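Local coordinates for conserved hypothetical protein (Sulfolobus solfataricus, PDB 2FNA), which binds ADP and, as an archaeal AAA+ ATPase, probably hydrolyses ATP, though its cellular role is not established, at residues E233-Y236 and E237-G241; F261-N264 and Q265-Y269. All coordinates share one frame; numbering follows the deposited sequence.

Both contacts are local, made between turns of a single helix: contact 1 at the C-terminal end of helix 232-239, contact 2 near the start of helix 259-282. Their centres lie about 12 Å apart, and the two helices pack on each other through Ile239, whose CD1 is 3.8 Å from both Thr266 CG2 and Leu267 CD2. Each contact has a buried side, with Val235 and Ile239 in one and Ala262, Ile263 and Thr266 in the other, and an exposed side bearing glutamates. The chemistry differs with position: contact 1 terminates its helix at a glycine of positive phi, whereas contact 2 continues the helix and adds a threonine hydroxyl to a main-chain carbonyl.

Contact 1 of 2, residues E233-Y236 and E237-G241; sequences EVVY and EKIGG
Val235 and Ile239, one helical turn apart, lie side by side and point the same way, with Val235 CG1 4.1 Å from Ile239 CG1. Val235 CG1 is trans to its backbone N (chi1 176°), which places this methyl on the Ile239 side.

The main-chain bonds are those of an alpha-helix reaching its end. Glu237 N donates to Glu233 O, Lys238 N to Val234 O and Ile239 N to Val235 O; the last, at 2.9 Å, has its donor almost in line with the carbonyl. Gly240 N still reaches Tyr236 O at 2.9 Å, but from above the carbonyl plane and with an N-H...O angle of 133°. Gly240 then leaves the helix with phi 88°, where a CB would collide with the preceding carbonyl oxygen. The Tyr236 ring lies obliquely beside this exit, its CE1 3.8 Å from Gly241 N. Gly240 O is buried here without a polar partner in the model.

Among the charged groups, the extended Glu237 side chain lies along the preceding turn, CG and CD both 3.3 Å from Glu233 O. Glu233 OE1 and Glu237 OE2 are like charges 4.5 Å apart; Glu233 OE2 forms a salt bridge with Arg211, which probably eases their repulsion.

Tyr236 and Glu233 pack on helix 211-225, Val235 reaches both that helix and helix 243-256, and Ile239 fits between helices 243-256 and 259-282. Gly241, hydrogen-bonded through its backbone to Phe209, leads toward helix 243-256.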
loop_
_atom_site.group_PDB
_atom_site.type_symbol
_atom_site.label_atom_id
_atom_site.label_comp_id
_atom_site.label_asym_id
_atom_site.label_seq_id
_atom_site.Cartn_x
_atom_site.Cartn_y
_atom_site.Cartn_z
ATOM N N GLU A 233 4.169 -5.284 -27.615
ATOM C CA GLU A 233 5.278 -4.348 -27.408
ATOM C C GLU A 233 4.797 -2.920 -27.311
ATOM O O GLU A 233 5.291 -2.158 -26.481
ATOM C CB GLU A 233 6.301 -4.436 -28.546
ATOM C CG GLU A 233 6.994 -5.756 -28.664
ATOM C CD GLU A 233 7.955 -5.989 -27.544
ATOM O OE1 GLU A 233 8.594 -5.017 -27.077
ATOM O OE2 GLU A 233 8.070 -7.157 -27.131
ATOM N N VAL A 234 3.843 -2.544 -28.150
ATOM C CA VAL A 234 3.302 -1.203 -28.077
ATOM C C VAL A 234 2.549 -0.992 -26.762
ATOM O O VAL A 234 2.556 0.111 -26.222
ATOM C CB VAL A 234 2.407 -0.818 -29.290
ATOM C CG1 VAL A 234 1.152 -1.632 -29.345
ATOM C CG2 VAL A 234 2.058 0.674 -29.236
ATOM N N VAL A 235 1.907 -2.042 -26.251
ATOM C CA VAL A 235 1.188 -1.909 -24.994
ATOM C C VAL A 235 2.210 -1.611 -23.901
ATOM O O VAL A 235 2.038 -0.664 -23.171
ATOM C CB VAL A 235 0.329 -3.139 -24.631
ATOM C CG1 VAL A 235 -0.325 -2.953 -23.236
ATOM C CG2 VAL A 235 -0.747 -3.371 -25.659
ATOM N N TYR A 236 3.284 -2.400 -23.801
ATOM C CA TYR A 236 4.333 -2.119 -22.813
ATOM C C TYR A 236 4.953 -0.715 -22.980
ATOM O O TYR A 236 5.191 -0.006 -21.992
ATOM C CB TYR A 236 5.437 -3.186 -22.833
ATOM C CG TYR A 236 6.500 -2.930 -21.771
ATOM C CD1 TYR A 236 6.235 -3.106 -20.411
ATOM C CD2 TYR A 236 7.754 -2.458 -22.133
ATOM C CE1 TYR A 236 7.210 -2.818 -19.453
ATOM C CE2 TYR A 236 8.722 -2.191 -21.193
ATOM C CZ TYR A 236 8.458 -2.382 -19.868
ATOM O OH TYR A 236 9.463 -2.091 -18.963
ATOM N N GLU A 237 5.229 -0.324 -24.216
ATOM C CA GLU A 237 5.838 0.983 -24.470
ATOM C C GLU A 237 4.941 2.113 -23.983
ATOM O O GLU A 237 5.437 3.081 -23.437
ATOM C CB GLU A 237 6.181 1.168 -25.956
ATOM C CG GLU A 237 7.447 0.392 -26.398
ATOM C CD GLU A 237 7.475 -0.052 -27.888
ATOM O OE1 GLU A 237 6.531 0.242 -28.681
ATOM O OE2 GLU A 237 8.480 -0.720 -28.261
ATOM N N LYS A 238 3.623 1.965 -24.145
ATOM C CA LYS A 238 2.666 3.040 -23.844
ATOM C C LYS A 238 2.190 3.059 -22.382
ATOM O O LYS A 238 1.988 4.125 -21.797
ATOM C CB LYS A 238 1.450 2.928 -24.772
ATOM C CG LYS A 238 1.634 3.519 -26.172
ATOM C CD LYS A 238 1.367 5.030 -26.190
ATOM C CE LYS A 238 0.695 5.482 -27.478
ATOM N NZ LYS A 238 1.396 4.992 -28.703
ATOM N N ILE A 239 1.982 1.876 -21.808
ATOM C CA ILE A 239 1.373 1.737 -20.484
ATOM C C ILE A 239 2.437 1.544 -19.405
ATOM O O ILE A 239 2.271 2.001 -18.270
ATOM C CB ILE A 239 0.389 0.510 -20.442
ATOM C CG1 ILE A 239 -0.758 0.693 -21.453
ATOM C CG2 ILE A 239 -0.143 0.265 -19.011
ATOM C CD1 ILE A 239 -1.481 1.982 -21.294
ATOM N N GLY A 240 3.494 0.810 -19.749
ATOM C CA GLY A 240 4.573 0.497 -18.817
ATOM C C GLY A 240 4.273 -0.761 -18.024
ATOM O O GLY A 240 3.382 -1.540 -18.383
ATOM N N GLY A 241 5.038 -0.960 -16.950
ATOM C CA GLY A 241 5.039 -2.226 -16.214
ATOM C C GLY A 241 4.157 -2.332 -14.983
ATOM O O GLY A 241 4.076 -3.396 -14.369
#

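Contact 2 of 2, residues F261-N264 and Q265-Y269; sequences FAIN and QTLEY. With EDO (1,2-ethanediol), chain G.
Phe261 and Gln265 open this stretch of regular alpha-helix, where i to i+4 bonds join successive turns: Gln265 N donates to Phe261 O at 2.9 Å with an N-H...O angle of 165°. Their side chains point the same way, though the fit of the amide against the ring is doubtful.

Ala262 O accepts two donors from Thr266. The hydroxyl OG1 reaches it at 2.8 Å, and the amide N at 3.2 Å from above the carbonyl plane. With OG1 beside the backbone N (chi1 -60°), the hydroxyl turns back along the helix to this oxygen, while CG2 is left for packing on Ile239 of helix 232-239. A valine at this position would probably leave Ala262 O with only the amide donor of this residue, the one above its carbonyl plane, since the hydroxyl would be gone.

Ile263 O receives a nearly straight bond from Leu267 N, 177° at the hydrogen, and Ile263 CG2 lies 3.8 Å from Leu267 CD1; Leu267 also packs on helix 350-355. Asn264 O takes Glu268 N, and the Glu268 carboxylate, beyond a bend at chi2, turns to Lys271 in a salt bridge. The first torsion of Glu268 sets CG beside its own backbone N, 3.1 Å from Asn264 O.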
loop_
_atom_site.group_PDB
_atom_site.type_symbol
_atom_site.label_atom_id
_atom_site.label_comp_id
_atom_site.label_asym_id
_atom_site.label_seq_id
_atom_site.Cartn_x
_atom_site.Cartn_y
_atom_site.Cartn_z
ATOM N N PHE A 261 -8.429 2.599 -28.560
ATOM C CA PHE A 261 -9.415 2.917 -27.544
ATOM C C PHE A 261 -8.991 2.380 -26.178
ATOM O O PHE A 261 -9.022 3.126 -25.210
ATOM C CB PHE A 261 -10.799 2.398 -27.946
ATOM C CG PHE A 261 -11.871 2.630 -26.910
ATOM C CD1 PHE A 261 -12.604 3.801 -26.909
ATOM C CD2 PHE A 261 -12.161 1.651 -25.952
ATOM C CE1 PHE A 261 -13.595 4.010 -25.973
ATOM C CE2 PHE A 261 -13.163 1.849 -25.020
ATOM C CZ PHE A 261 -13.877 3.039 -25.028
ATOM N N ALA A 262 -8.593 1.113 -26.096
ATOM C CA ALA A 262 -8.181 0.507 -24.812
ATOM C C ALA A 262 -6.951 1.168 -24.186
ATOM O O ALA A 262 -6.887 1.334 -22.967
ATOM C CB ALA A 262 -7.965 -0.987 -24.949
ATOM N N ILE A 263 -5.979 1.533 -25.009
ATOM C CA ILE A 263 -4.825 2.304 -24.529
ATOM C C ILE A 263 -5.196 3.685 -24.037
ATOM O O ILE A 263 -4.749 4.077 -22.949
ATOM C CB ILE A 263 -3.738 2.421 -25.611
ATOM C CG1 ILE A 263 -3.005 1.082 -25.702
ATOM C CG2 ILE A 263 -2.739 3.571 -25.274
ATOM C CD1 ILE A 263 -2.054 0.961 -26.827
ATOM N N ASN A 264 -5.977 4.430 -24.838
ATOM C CA ASN A 264 -6.329 5.787 -24.485
ATOM C C ASN A 264 -7.194 5.804 -23.233
ATOM O O ASN A 264 -7.014 6.649 -22.367
ATOM C CB ASN A 264 -7.032 6.498 -25.652
ATOM C CG ASN A 264 -6.071 6.873 -26.780
ATOM O OD1 ASN A 264 -4.913 7.222 -26.541
ATOM N ND2 ASN A 264 -6.555 6.805 -28.012
ATOM N N GLN A 265 -8.133 4.873 -23.137
ATOM C CA GLN A 265 -8.960 4.796 -21.937
ATOM C C GLN A 265 -8.128 4.499 -20.678
ATOM O O GLN A 265 -8.390 5.052 -19.585
ATOM C CB GLN A 265 -10.064 3.753 -22.109
ATOM C CG GLN A 265 -10.950 3.629 -20.887
ATOM C CD GLN A 265 -12.338 3.117 -21.217
ATOM O OE1 GLN A 265 -12.765 3.139 -22.370
ATOM N NE2 GLN A 265 -13.056 2.662 -20.194
ATOM N N THR A 266 -7.117 3.650 -20.822
ATOM C CA THR A 266 -6.230 3.308 -19.688
ATOM C C THR A 266 -5.406 4.506 -19.262
ATOM O O THR A 266 -5.328 4.842 -18.071
ATOM C CB THR A 266 -5.265 2.168 -20.031
ATOM O OG1 THR A 266 -6.002 0.991 -20.381
ATOM C CG2 THR A 266 -4.383 1.851 -18.833
ATOM N N LEU A 267 -4.783 5.140 -20.244
ATOM C CA LEU A 267 -4.084 6.405 -20.012
ATOM C C LEU A 267 -4.940 7.460 -19.346
ATOM O O LEU A 267 -4.497 8.086 -18.388
ATOM C CB LEU A 267 -3.520 6.927 -21.308
ATOM C CG LEU A 267 -2.438 6.023 -21.914
ATOM C CD1 LEU A 267 -1.898 6.678 -23.182
ATOM C CD2 LEU A 267 -1.309 5.755 -20.951
ATOM N N GLU A 268 -6.176 7.655 -19.802
ATOM C CA GLU A 268 -7.008 8.711 -19.205
ATOM C C GLU A 268 -7.439 8.360 -17.779
ATOM O O GLU A 268 -7.472 9.237 -16.904
ATOM C CB GLU A 268 -8.225 9.062 -20.082
ATOM C CG GLU A 268 -7.890 9.484 -21.518
ATOM C CD GLU A 268 -6.858 10.632 -21.628
ATOM O OE1 GLU A 268 -6.944 11.614 -20.842
ATOM O OE2 GLU A 268 -5.973 10.544 -22.528
ATOM N N TYR A 269 -7.753 7.080 -17.539
ATOM C CA TYR A 269 -8.077 6.583 -16.211
ATOM C C TYR A 269 -6.876 6.707 -15.266
ATOM O O TYR A 269 -7.025 7.185 -14.128
ATOM C CB TYR A 269 -8.597 5.122 -16.257
ATOM C CG TYR A 269 -8.611 4.409 -14.907
ATOM C CD1 TYR A 269 -9.505 4.774 -13.901
ATOM C CD2 TYR A 269 -7.736 3.354 -14.646
ATOM C CE1 TYR A 269 -9.497 4.131 -12.663
ATOM C CE2 TYR A 269 -7.742 2.698 -13.433
ATOM C CZ TYR A 269 -8.624 3.093 -12.442
ATOM O OH TYR A 269 -8.615 2.441 -11.223
HETATM C C1 EDO G . -5.668 -0.557 -10.830
HETATM O O1 EDO G . -5.911 0.638 -10.064
HETATM C C2 EDO G . -6.774 -0.766 -11.876
HETATM O O2 EDO G . -7.283 -2.105 -11.794
#